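Local coordinates for protein type III Pentaketide Synthase (Neurospora crassa, PDB 3EUO) that probably builds pentaketides as a type III polyketide synthase of the chalcone and stilbene synthase family, which carries out acyl transfer, at residues Gly9-Pro14 with Val82-Glu87; Cys204-Ile209 with Ser331-Phe336. One frame throughout, in Å; residues are numbered along the deposited sequence.

Contact 1: residues Gly9-Pro14 with Val82-Glu87; sequences GVQYPP and VPLAVE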
loop_
_atom_site.group_PDB
_atom_site.type_symbol
_atom_site.label_atom_id
_atom_site.label_comp_id
_atom_site.label_asym_id
_atom_site.label_seq_id
_atom_site.Cartn_x
_atom_site.Cartn_y
_atom_site.Cartn_z
ATOM N N GLY A 9 -13.778 -15.963 3.910
ATOM C CA GLY A 9 -14.926 -15.616 3.087
ATOM C C GLY A 9 -14.497 -15.274 1.680
ATOM O O GLY A 9 -13.423 -14.699 1.463
ATOM N N VAL A 10 -15.344 -15.628 0.721
ATOM C CA VAL A 10 -15.053 -15.399 -0.685
ATOM C C VAL A 10 -16.332 -14.930 -1.348
ATOM O O VAL A 10 -17.414 -15.455 -1.072
ATOM C CB VAL A 10 -14.543 -16.690 -1.374
ATOM C CG1 VAL A 10 -14.270 -16.457 -2.867
ATOM C CG2 VAL A 10 -13.287 -17.215 -0.677
ATOM N N GLN A 11 -16.211 -13.925 -2.211
ATOM C CA GLN A 11 -17.358 -13.470 -2.984
ATOM C C GLN A 11 -16.953 -13.167 -4.416
ATOM O O GLN A 11 -16.297 -12.159 -4.697
ATOM C CB GLN A 11 -18.031 -12.253 -2.334
ATOM C CG GLN A 11 -19.301 -11.794 -3.050
ATOM C CD GLN A 11 -20.441 -12.797 -2.942
ATOM O OE1 GLN A 11 -20.566 -13.517 -1.950
ATOM N NE2 GLN A 11 -21.281 -12.842 -3.967
ATOM N N TYR A 12 -17.337 -14.067 -5.312
ATOM C CA TYR A 12 -17.195 -13.834 -6.735
ATOM C C TYR A 12 -18.374 -12.989 -7.211
ATOM O O TYR A 12 -19.452 -13.036 -6.606
ATOM C CB TYR A 12 -17.136 -15.170 -7.492
ATOM C CG TYR A 12 -15.802 -15.884 -7.380
ATOM C CD1 TYR A 12 -14.703 -15.476 -8.140
ATOM C CD2 TYR A 12 -15.638 -16.980 -6.518
ATOM C CE1 TYR A 12 -13.465 -16.139 -8.046
ATOM C CE2 TYR A 12 -14.411 -17.646 -6.420
ATOM C CZ TYR A 12 -13.328 -17.219 -7.180
ATOM O OH TYR A 12 -12.108 -17.872 -7.082
ATOM N N PRO A 13 -18.175 -12.195 -8.276
ATOM C CA PRO A 13 -19.267 -11.428 -8.874
ATOM C C PRO A 13 -20.289 -12.327 -9.587
ATOM O O PRO A 13 -20.070 -13.542 -9.681
ATOM C CB PRO A 13 -18.548 -10.501 -9.857
ATOM C CG PRO A 13 -17.269 -11.206 -10.173
ATOM C CD PRO A 13 -16.889 -11.957 -8.961
ATOM N N PRO A 14 -21.404 -11.739 -10.069
ATOM C CA PRO A 14 -22.534 -12.495 -10.635
ATOM C C PRO A 14 -22.255 -13.267 -11.924
ATOM O O PRO A 14 -22.927 -14.271 -12.182
ATOM C CB PRO A 14 -23.568 -11.403 -10.938
ATOM C CG PRO A 14 -23.171 -10.234 -10.102
ATOM C CD PRO A 14 -21.679 -10.292 -10.072
ATOM N N VAL A 82 -16.203 -3.081 -4.516
ATOM C CA VAL A 82 -16.314 -2.894 -3.060
ATOM C C VAL A 82 -17.395 -3.781 -2.391
ATOM O O VAL A 82 -17.122 -4.389 -1.356
ATOM C CB VAL A 82 -16.409 -1.382 -2.666
ATOM C CG1 VAL A 82 -16.880 -1.189 -1.212
ATOM C CG2 VAL A 82 -15.062 -0.708 -2.891
ATOM N N PRO A 83 -18.598 -3.898 -3.000
ATOM C CA PRO A 83 -19.620 -4.794 -2.434
ATOM C C PRO A 83 -19.162 -6.253 -2.279
ATOM O O PRO A 83 -19.607 -6.941 -1.352
ATOM C CB PRO A 83 -20.764 -4.698 -3.454
ATOM C CG PRO A 83 -20.587 -3.344 -4.067
ATOM C CD PRO A 83 -19.105 -3.209 -4.204
ATOM N N LEU A 84 -18.299 -6.721 -3.185
ATOM C CA LEU A 84 -17.746 -8.074 -3.105
ATOM C C LEU A 84 -16.848 -8.172 -1.879
ATOM O O LEU A 84 -16.894 -9.156 -1.133
ATOM C CB LEU A 84 -16.928 -8.403 -4.365
ATOM C CG LEU A 84 -17.599 -8.284 -5.734
ATOM C CD1 LEU A 84 -16.582 -8.488 -6.855
ATOM C CD2 LEU A 84 -18.758 -9.269 -5.850
ATOM N N ALA A 85 -16.039 -7.137 -1.676
ATOM C CA ALA A 85 -15.114 -7.082 -0.546
ATOM C C ALA A 85 -15.873 -7.016 0.780
ATOM O O ALA A 85 -15.473 -7.638 1.771
ATOM C CB ALA A 85 -14.186 -5.893 -0.691
ATOM N N VAL A 86 -16.971 -6.267 0.787
ATOM C CA VAL A 86 -17.803 -6.149 1.978
ATOM C C VAL A 86 -18.395 -7.524 2.318
ATOM O O VAL A 86 -18.338 -7.958 3.466
ATOM C CB VAL A 86 -18.903 -5.066 1.825
ATOM C CG1 VAL A 86 -19.872 -5.095 3.006
ATOM C CG2 VAL A 86 -18.276 -3.667 1.701
ATOM N N GLU A 87 -18.922 -8.218 1.311
ATOM C CA GLU A 87 -19.552 -9.525 1.553
ATOM C C GLU A 87 -18.556 -10.618 1.966
ATOM O O GLU A 87 -18.838 -11.410 2.873
ATOM C CB GLU A 87 -20.393 -9.945 0.341
ATOM C CG GLU A 87 -21.069 -11.318 0.457
ATOM C CD GLU A 87 -22.116 -11.406 1.575
ATOM O OE1 GLU A 87 -22.558 -10.359 2.103
ATOM O OE2 GLU A 87 -22.501 -12.542 1.920
HETATM O O HOH W 1 -22.672 -14.482 -0.122
#
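Gln11 OE1 accepts two hydrogen bonds, one from the NZ of Lys91, one turn beyond Glu87 on helix 70-96, and one from a water that also donates to Glu87. The water oxygen is 3.0 Å from Gln11 OE1 and 2.8 Å from Glu87 OE2, so the amide oxygen and the carboxylate are joined through its two protons without a direct bond between the side chains. Their flat ends stand nearly upright to each other, 82° apart, and what Glu87 offers the amide directly is aliphatic: its CG lies 3.3 Å from Gln11 OE1. Gln11 has CG anti to its own nitrogen (chi1 -176°) and then bends at chi2, which carries the amide over toward Glu87 while the methylene groups stay against the helix. There Gln11 CG meets Leu84 CD2 at 3.8 Å, the two chains crossing at about a right angle, and Gln11 CB sits 3.5 Å from Leu84 O. The two methyls of Leu84 then reach the proline that follows the strand, with Leu84 CD2 3.8 Å from Pro13 CA and Leu84 CD1 4.1 Å from Pro13 CD. With a leucine in place of Gln11, Lys91 and the bridging water would probably lose their shared acceptor, and Glu87 would be left without its water-mediated link to the strand. This is helix 70-96 lying against the end of strand 4-11: Leu84 also touches Ala205 on neighbouring strand 204-211, Lys91 binds Val10 O as well, and helix 119-127 packs on Val82, Ala85 and Val86.

Contact 2: residues Cys204-Ile209 with Ser331-Phe336; sequences CASAVI and SSATIF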
loop_
_atom_site.group_PDB
_atom_site.type_symbol
_atom_site.label_atom_id
_atom_site.label_comp_id
_atom_site.label_asym_id
_atom_site.label_seq_id
_atom_site.Cartn_x
_atom_site.Cartn_y
_atom_site.Cartn_z
ATOM N N CYS A 204 -12.695 -11.003 -8.257
ATOM C CA CYS A 204 -13.019 -11.700 -7.015
ATOM C C CYS A 204 -12.652 -10.860 -5.809
ATOM O O CYS A 204 -11.771 -10.004 -5.882
ATOM C CB CYS A 204 -12.251 -13.026 -6.925
ATOM S SG CYS A 204 -12.701 -14.084 -5.514
ATOM N N ALA A 205 -13.321 -11.122 -4.690
ATOM C CA ALA A 205 -12.831 -10.632 -3.404
ATOM C C ALA A 205 -12.792 -11.797 -2.447
ATOM O O ALA A 205 -13.651 -12.672 -2.492
ATOM C CB ALA A 205 -13.707 -9.519 -2.863
ATOM N N SER A 206 -11.779 -11.816 -1.588
ATOM C CA SER A 206 -11.654 -12.873 -0.602
ATOM C C SER A 206 -11.023 -12.307 0.650
ATOM O O SER A 206 -10.259 -11.347 0.586
ATOM C CB SER A 206 -10.813 -14.020 -1.144
ATOM O OG SER A 206 -9.525 -13.570 -1.506
ATOM N N ALA A 207 -11.353 -12.903 1.790
ATOM C CA ALA A 207 -10.875 -12.400 3.072
ATOM C C ALA A 207 -10.645 -13.527 4.058
ATOM O O ALA A 207 -11.280 -14.580 3.971
ATOM C CB ALA A 207 -11.867 -11.389 3.645
ATOM N N VAL A 208 -9.703 -13.304 4.970
ATOM C CA VAL A 208 -9.533 -14.162 6.135
ATOM C C VAL A 208 -9.441 -13.302 7.390
ATOM O O VAL A 208 -9.102 -12.116 7.327
ATOM C CB VAL A 208 -8.297 -15.112 6.045
ATOM C CG1 VAL A 208 -8.372 -15.996 4.790
ATOM C CG2 VAL A 208 -6.979 -14.333 6.089
ATOM N N ILE A 209 -9.770 -13.905 8.528
ATOM C CA ILE A 209 -9.475 -13.303 9.814
ATOM C C ILE A 209 -8.252 -14.004 10.377
ATOM O O ILE A 209 -8.246 -15.234 10.494
ATOM C CB ILE A 209 -10.641 -13.462 10.815
ATOM C CG1 ILE A 209 -11.926 -12.830 10.247
ATOM C CG2 ILE A 209 -10.232 -12.890 12.172
ATOM C CD1 ILE A 209 -11.807 -11.320 9.937
ATOM N N SER A 331 -5.979 -12.712 -9.547
ATOM C CA SER A 331 -4.825 -12.019 -8.966
ATOM C C SER A 331 -4.741 -12.260 -7.446
ATOM O O SER A 331 -4.869 -13.406 -7.004
ATOM C CB SER A 331 -4.844 -10.535 -9.359
ATOM O OG SER A 331 -3.723 -9.841 -8.844
ATOM N N SER A 332 -4.564 -11.209 -6.645
ATOM C CA SER A 332 -4.336 -11.373 -5.203
ATOM C C SER A 332 -5.480 -12.055 -4.437
ATOM O O SER A 332 -5.263 -12.575 -3.341
ATOM C CB SER A 332 -4.034 -10.019 -4.544
ATOM O OG SER A 332 -5.200 -9.213 -4.501
ATOM N N ALA A 333 -6.684 -12.038 -5.012
ATOM C CA ALA A 333 -7.872 -12.599 -4.346
ATOM C C ALA A 333 -7.980 -14.124 -4.456
ATOM O O ALA A 333 -8.770 -14.749 -3.741
ATOM C CB ALA A 333 -9.145 -11.932 -4.879
ATOM N N THR A 334 -7.185 -14.727 -5.336
ATOM C CA THR A 334 -7.356 -16.148 -5.628
ATOM C C THR A 334 -6.893 -17.054 -4.493
ATOM O O THR A 334 -7.516 -18.089 -4.235
ATOM C CB THR A 334 -6.629 -16.578 -6.919
ATOM O OG1 THR A 334 -6.883 -15.622 -7.952
ATOM C CG2 THR A 334 -7.124 -17.948 -7.378
ATOM N N ILE A 335 -5.806 -16.679 -3.827
ATOM C CA ILE A 335 -5.207 -17.577 -2.840
ATOM C C ILE A 335 -6.138 -17.874 -1.666
ATOM O O ILE A 335 -6.216 -19.027 -1.231
ATOM C CB ILE A 335 -3.772 -17.155 -2.380
ATOM C CG1 ILE A 335 -3.089 -18.279 -1.581
ATOM C CG2 ILE A 335 -3.796 -15.863 -1.567
ATOM C CD1 ILE A 335 -3.026 -19.626 -2.302
ATOM N N PHE A 336 -6.852 -16.863 -1.163
ATOM C CA PHE A 336 -7.788 -17.119 -0.059
ATOM C C PHE A 336 -8.980 -17.938 -0.549
ATOM O O PHE A 336 -9.560 -18.721 0.210
ATOM C CB PHE A 336 -8.259 -15.826 0.632
ATOM C CG PHE A 336 -7.152 -15.023 1.300
ATOM C CD1 PHE A 336 -5.952 -15.611 1.682
ATOM C CD2 PHE A 336 -7.352 -13.667 1.583
ATOM C CE1 PHE A 336 -4.941 -14.860 2.298
ATOM C CE2 PHE A 336 -6.361 -12.912 2.202
ATOM C CZ PHE A 336 -5.152 -13.505 2.563
#
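The Phe336 ring has Val208 over one face: CG1 stands 4.0 Å from the ring centroid and 18° off the normal, a CH-pi contact displaced toward the rim, with ring atom CG the closest at 3.8 Å from Val208 CG1. The edge of the ring near CD2 meets the backbone oxygen of Ser206 in plane, with Phe336 CD2 3.9 Å from Ser206 O. Val171 of strand 168-175 touches the same phenylalanine.

Three residues before Phe336, Ala333 O accepts a hydrogen bond from Ser206 OG at 2.6 Å. The serine hydroxyl lies between its backbone N and carbonyl carbon (chi1 59°), which aims it at Ala333 O; the C=O...O angle is 117°. Beside it the Ala333 methyl rests 3.4 Å from Cys204 O and 3.9 Å from Cys204 CB.

The contact packs the C-terminal family region onto a strand of the N-terminal one, deep in the chain, consistent with a thiolase-like fold. Carbon atoms do most of the touching; the one hydrogen bond across the segments ties strand 204-211 to the backbone at Ala333, giving a buried hydroxyl a partner and that carbonyl a donor.

In the fold
Contact 1 and contact 2 lie about 10 Å apart between centres, on opposite faces of the sheet that holds strands 4-11 and 204-211. These strands are antiparallel neighbours, joined by backbone bonds of Gly9 with Ala207 and Gln11 with Ala205. Helix 70-96 covers one face, where Ala205 and Ala207 point; helix 334-342 covers the other, where Cys204, Ser206 and Val208 point. Along the chain contact 1 closes before contact 2 opens, and contact 2 joins the N-terminal and C-terminal family regions. Such layering is consistent with the thiolase-like fold, in which central helices lie between two sheets: helix 334-342 probably belongs to that central layer, helix 70-96 to the outer side.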